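Local coordinates for secreted protein (Kutzneria albida DSM 43870, PDB 5M6Q), which is a microbial transglutaminase that probably cross-links proteins by joining glutamine side chains to amines, and has been used for site-specific protein labelling, at residues His87-Val97 / Val109-Ala120. Sequence-based numbering, arbitrary orientation. Where two conformers were deposited one is given.
Sequences HPSPAQYEAAV and VVKALPSWIDSA
Tyr93 reaches across to 109-120 and donates a hydrogen bond from its hydroxyl to the backbone of Val109, with Tyr93 OH 2.7 Å from Val109 O. The donor stands above the carbonyl plane, 41° out of it. Leu113 lies over one ring face, its CB 3.9 Å from the Tyr93 ring centroid in a CH-pi contact. Val97 CG2 covers the opposite face near the rim, so the ring is clamped between two aliphatic groups. Replacing Tyr93 with an alanine would probably leave Val109 O without this donor and open a gap between Leu113 and Val97. Val97 CG1 also packs on Val109 CG1 at 3.6 Å.

At the other end, in one of its two conformers, His87 NE2 donates to the syn lone pair of Asp118 OD1 at 2.6 Å. The bond lies in the imidazole plane, and the carboxylate is turned 86° to it. With CG anti to the backbone N (chi1 -169°), the His87 ring of this conformer also takes Ala120 CB over one face. Ser119 OG donates to Pro88 O at 2.5 Å. A water bridges the same carbonyl to Ser119 N.

Ser89 and Gln92 form a capping box that starts helix 90-99, although the bond from Gln92 N to Ser89 OG is weak. Leu80 of helix 70-84 and Phe221 of strand 214-223 also touch Tyr93. The contact packs helix 90-99 against the segment leading into strand 122-131, at the periphery of the microbial transglutaminase fold, beside its central antiparallel sheet.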
loop_
_atom_site.group_PDB
_atom_site.type_symbol
_atom_site.label_atom_id
_atom_site.label_comp_id
_atom_site.label_asym_id
_atom_site.label_seq_id
_atom_site.Cartn_x
_atom_site.Cartn_y
_atom_site.Cartn_z
ATOM N N HIS A 87 -10.501 20.207 -3.153
ATOM C CA HIS A 87 -10.242 20.702 -1.800
ATOM C C HIS A 87 -11.488 20.632 -0.903
ATOM O O HIS A 87 -11.926 21.646 -0.362
ATOM C CB HIS A 87 -9.711 22.144 -1.860
ATOM C CG HIS A 87 -9.180 22.660 -0.556
ATOM N ND1 HIS A 87 -8.806 23.976 -0.374
ATOM C CD2 HIS A 87 -8.956 22.040 0.628
ATOM C CE1 HIS A 87 -8.377 24.144 0.865
ATOM N NE2 HIS A 87 -8.459 22.986 1.493
ATOM N N PRO A 88 -12.070 19.433 -0.736
ATOM C CA PRO A 88 -13.233 19.366 0.157
ATOM C C PRO A 88 -12.885 19.384 1.650
ATOM O O PRO A 88 -11.781 18.991 2.040
ATOM C CB PRO A 88 -13.872 18.027 -0.214
ATOM C CG PRO A 88 -12.729 17.197 -0.651
ATOM C CD PRO A 88 -11.805 18.134 -1.383
ATOM N N SER A 89 -13.819 19.863 2.468
ATOM C CA SER A 89 -13.780 19.639 3.910
ATOM C C SER A 89 -14.189 18.194 4.144
ATOM O O SER A 89 -14.761 17.580 3.247
ATOM C CB SER A 89 -14.731 20.593 4.647
ATOM O OG SER A 89 -16.080 20.219 4.435
ATOM N N PRO A 90 -13.903 17.635 5.338
ATOM C CA PRO A 90 -14.359 16.263 5.587
ATOM C C PRO A 90 -15.833 16.025 5.260
ATOM O O PRO A 90 -16.146 14.998 4.664
ATOM C CB PRO A 90 -14.092 16.078 7.079
ATOM C CG PRO A 90 -12.878 16.935 7.329
ATOM C CD PRO A 90 -13.018 18.127 6.413
ATOM N N ALA A 91 -16.720 16.951 5.610
ATOM C CA ALA A 91 -18.147 16.758 5.327
ATOM C C ALA A 91 -18.442 16.769 3.815
ATOM O O ALA A 91 -19.309 16.026 3.326
ATOM C CB ALA A 91 -18.988 17.833 6.048
ATOM N N GLN A 92 -17.713 17.598 3.075
ATOM C CA GLN A 92 -17.904 17.684 1.627
ATOM C C GLN A 92 -17.385 16.429 0.943
ATOM O O GLN A 92 -17.902 16.004 -0.084
ATOM C CB GLN A 92 -17.210 18.916 1.056
ATOM C CG GLN A 92 -17.981 20.210 1.278
ATOM C CD GLN A 92 -17.171 21.425 0.875
ATOM O OE1 GLN A 92 -15.951 21.450 1.038
ATOM N NE2 GLN A 92 -17.846 22.442 0.346
ATOM N N TYR A 93 -16.347 15.845 1.523
ATOM C CA TYR A 93 -15.778 14.605 1.016
ATOM C C TYR A 93 -16.799 13.462 1.171
ATOM O O TYR A 93 -17.006 12.659 0.259
ATOM C CB TYR A 93 -14.460 14.318 1.757
ATOM C CG TYR A 93 -13.900 12.921 1.599
ATOM C CD1 TYR A 93 -14.273 11.899 2.466
ATOM C CD2 TYR A 93 -12.983 12.628 0.595
ATOM C CE1 TYR A 93 -13.755 10.630 2.338
ATOM C CE2 TYR A 93 -12.456 11.358 0.459
ATOM C CZ TYR A 93 -12.851 10.361 1.332
ATOM O OH TYR A 93 -12.338 9.100 1.212
ATOM N N GLU A 94 -17.461 13.412 2.319
ATOM C CA GLU A 94 -18.427 12.357 2.578
ATOM C C GLU A 94 -19.572 12.457 1.576
ATOM O O GLU A 94 -20.012 11.453 1.021
ATOM C CB GLU A 94 -18.956 12.433 4.018
ATOM C CG GLU A 94 -19.892 11.308 4.378
ATOM C CD GLU A 94 -20.225 11.259 5.866
ATOM O OE1 GLU A 94 -19.532 11.926 6.671
ATOM O OE2 GLU A 94 -21.187 10.547 6.228
ATOM N N ALA A 95 -20.037 13.676 1.328
ATOM C CA ALA A 95 -21.105 13.877 0.358
ATOM C C ALA A 95 -20.665 13.500 -1.059
ATOM O O ALA A 95 -21.425 12.893 -1.798
ATOM C CB ALA A 95 -21.592 15.318 0.407
ATOM N N ALA A 96 -19.435 13.839 -1.427
ATOM C CA ALA A 96 -18.933 13.562 -2.771
ATOM C C ALA A 96 -18.779 12.063 -2.999
ATOM O O ALA A 96 -19.119 11.527 -4.061
ATOM C CB ALA A 96 -17.606 14.271 -2.991
ATOM N N VAL A 97 -18.270 11.393 -1.979
ATOM C CA VAL A 97 -18.093 9.962 -2.018
ATOM C C VAL A 97 -19.438 9.270 -2.253
ATOM O O VAL A 97 -19.516 8.323 -3.042
ATOM C CB VAL A 97 -17.399 9.477 -0.727
ATOM C CG1 VAL A 97 -17.699 8.009 -0.461
ATOM C CG2 VAL A 97 -15.896 9.736 -0.837
ATOM N N VAL A 109 -14.752 4.052 2.845
ATOM C CA VAL A 109 -14.227 5.181 2.086
ATOM C C VAL A 109 -14.181 6.439 2.945
ATOM O O VAL A 109 -13.229 7.214 2.876
ATOM C CB VAL A 109 -15.058 5.424 0.813
ATOM C CG1 VAL A 109 -14.472 6.587 0.025
ATOM C CG2 VAL A 109 -15.101 4.146 -0.029
ATOM N N VAL A 110 -15.205 6.640 3.767
ATOM C CA VAL A 110 -15.246 7.825 4.616
ATOM C C VAL A 110 -14.138 7.745 5.664
ATOM O O VAL A 110 -13.415 8.706 5.894
ATOM C CB VAL A 110 -16.636 8.005 5.278
ATOM C CG1 VAL A 110 -16.620 9.214 6.209
ATOM C CG2 VAL A 110 -17.717 8.162 4.211
ATOM N N LYS A 111 -13.995 6.585 6.278
ATOM C CA LYS A 111 -12.948 6.351 7.265
ATOM C C LYS A 111 -11.532 6.572 6.695
ATOM O O LYS A 111 -10.601 6.918 7.432
ATOM C CB LYS A 111 -13.087 4.925 7.810
ATOM C CG LYS A 111 -12.273 4.633 9.060
ATOM C CD LYS A 111 -11.829 3.164 9.138
ATOM C CE LYS A 111 -12.979 2.228 9.480
ATOM N NZ LYS A 111 -12.513 0.830 9.776
ATOM N N ALA A 112 -11.373 6.372 5.385
ATOM C CA ALA A 112 -10.052 6.425 4.753
ATOM C C ALA A 112 -9.462 7.827 4.768
ATOM O O ALA A 112 -8.249 7.981 4.767
ATOM C CB ALA A 112 -10.121 5.905 3.325
ATOM N N LEU A 113 -10.314 8.849 4.788
ATOM C CA LEU A 113 -9.829 10.222 4.867
ATOM C C LEU A 113 -9.258 10.580 6.241
ATOM O O LEU A 113 -9.924 10.409 7.260
ATOM C CB LEU A 113 -10.955 11.197 4.528
ATOM C CG LEU A 113 -10.596 12.680 4.462
ATOM C CD1 LEU A 113 -9.965 13.025 3.121
ATOM C CD2 LEU A 113 -11.846 13.514 4.716
ATOM N N PRO A 114 -8.015 11.088 6.276
ATOM C CA PRO A 114 -7.542 11.660 7.541
ATOM C C PRO A 114 -8.048 13.092 7.743
ATOM O O PRO A 114 -7.521 14.007 7.129
ATOM C CB PRO A 114 -6.020 11.625 7.397
ATOM C CG PRO A 114 -5.785 11.689 5.910
ATOM C CD PRO A 114 -6.940 10.973 5.271
ATOM N N SER A 115 -9.049 13.266 8.601
ATOM C CA SER A 115 -9.685 14.572 8.837
ATOM C C SER A 115 -8.741 15.725 9.196
ATOM O O SER A 115 -9.008 16.871 8.845
ATOM C CB SER A 115 -10.728 14.443 9.947
ATOM O OG SER A 115 -11.635 13.404 9.637
ATOM N N TRP A 116 -7.644 15.434 9.885
ATOM C CA TRP A 116 -6.757 16.497 10.359
ATOM C C TRP A 116 -5.772 17.011 9.291
ATOM O O TRP A 116 -5.093 18.016 9.509
ATOM C CB TRP A 116 -5.981 16.015 11.575
ATOM C CG TRP A 116 -5.021 14.945 11.230
ATOM C CD1 TRP A 116 -5.281 13.610 11.124
ATOM C CD2 TRP A 116 -3.635 15.112 10.921
ATOM N NE1 TRP A 116 -4.139 12.932 10.774
ATOM C CE2 TRP A 116 -3.113 13.832 10.641
ATOM C CE3 TRP A 116 -2.783 16.220 10.854
ATOM C CZ2 TRP A 116 -1.775 13.629 10.304
ATOM C CZ3 TRP A 116 -1.456 16.019 10.522
ATOM C CH2 TRP A 116 -0.963 14.734 10.247
ATOM N N ILE A 117 -5.680 16.328 8.152
ATOM C CA ILE A 117 -4.875 16.831 7.043
ATOM C C ILE A 117 -5.780 17.518 6.023
ATOM O O ILE A 117 -6.739 16.921 5.539
ATOM C CB ILE A 117 -4.060 15.703 6.380
ATOM C CG1 ILE A 117 -3.141 15.039 7.407
ATOM C CG2 ILE A 117 -3.236 16.241 5.210
ATOM C CD1 ILE A 117 -2.495 13.747 6.906
ATOM N N ASP A 118 -5.489 18.768 5.692
ATOM C CA ASP A 118 -6.292 19.463 4.688
ATOM C C ASP A 118 -6.261 18.745 3.325
ATOM O O ASP A 118 -5.209 18.313 2.851
ATOM C CB ASP A 118 -5.817 20.902 4.543
ATOM C CG ASP A 118 -6.606 21.664 3.505
ATOM O OD1 ASP A 118 -7.811 21.908 3.729
ATOM O OD2 ASP A 118 -6.028 22.012 2.456
ATOM N N SER A 119 -7.418 18.625 2.690
ATOM C CA SER A 119 -7.546 17.733 1.541
ATOM C C SER A 119 -6.686 18.172 0.347
ATOM O O SER A 119 -6.378 17.363 -0.517
ATOM C CB SER A 119 -9.016 17.618 1.119
ATOM O OG SER A 119 -9.552 18.900 0.842
ATOM N N ALA A 120 -6.287 19.440 0.317
ATOM C CA ALA A 120 -5.397 19.931 -0.733
ATOM C C ALA A 120 -3.986 19.330 -0.620
ATOM O O ALA A 120 -3.218 19.347 -1.587
ATOM C CB ALA A 120 -5.324 21.434 -0.692
HETATM O O HOH W 1 -10.038 19.117 4.295
#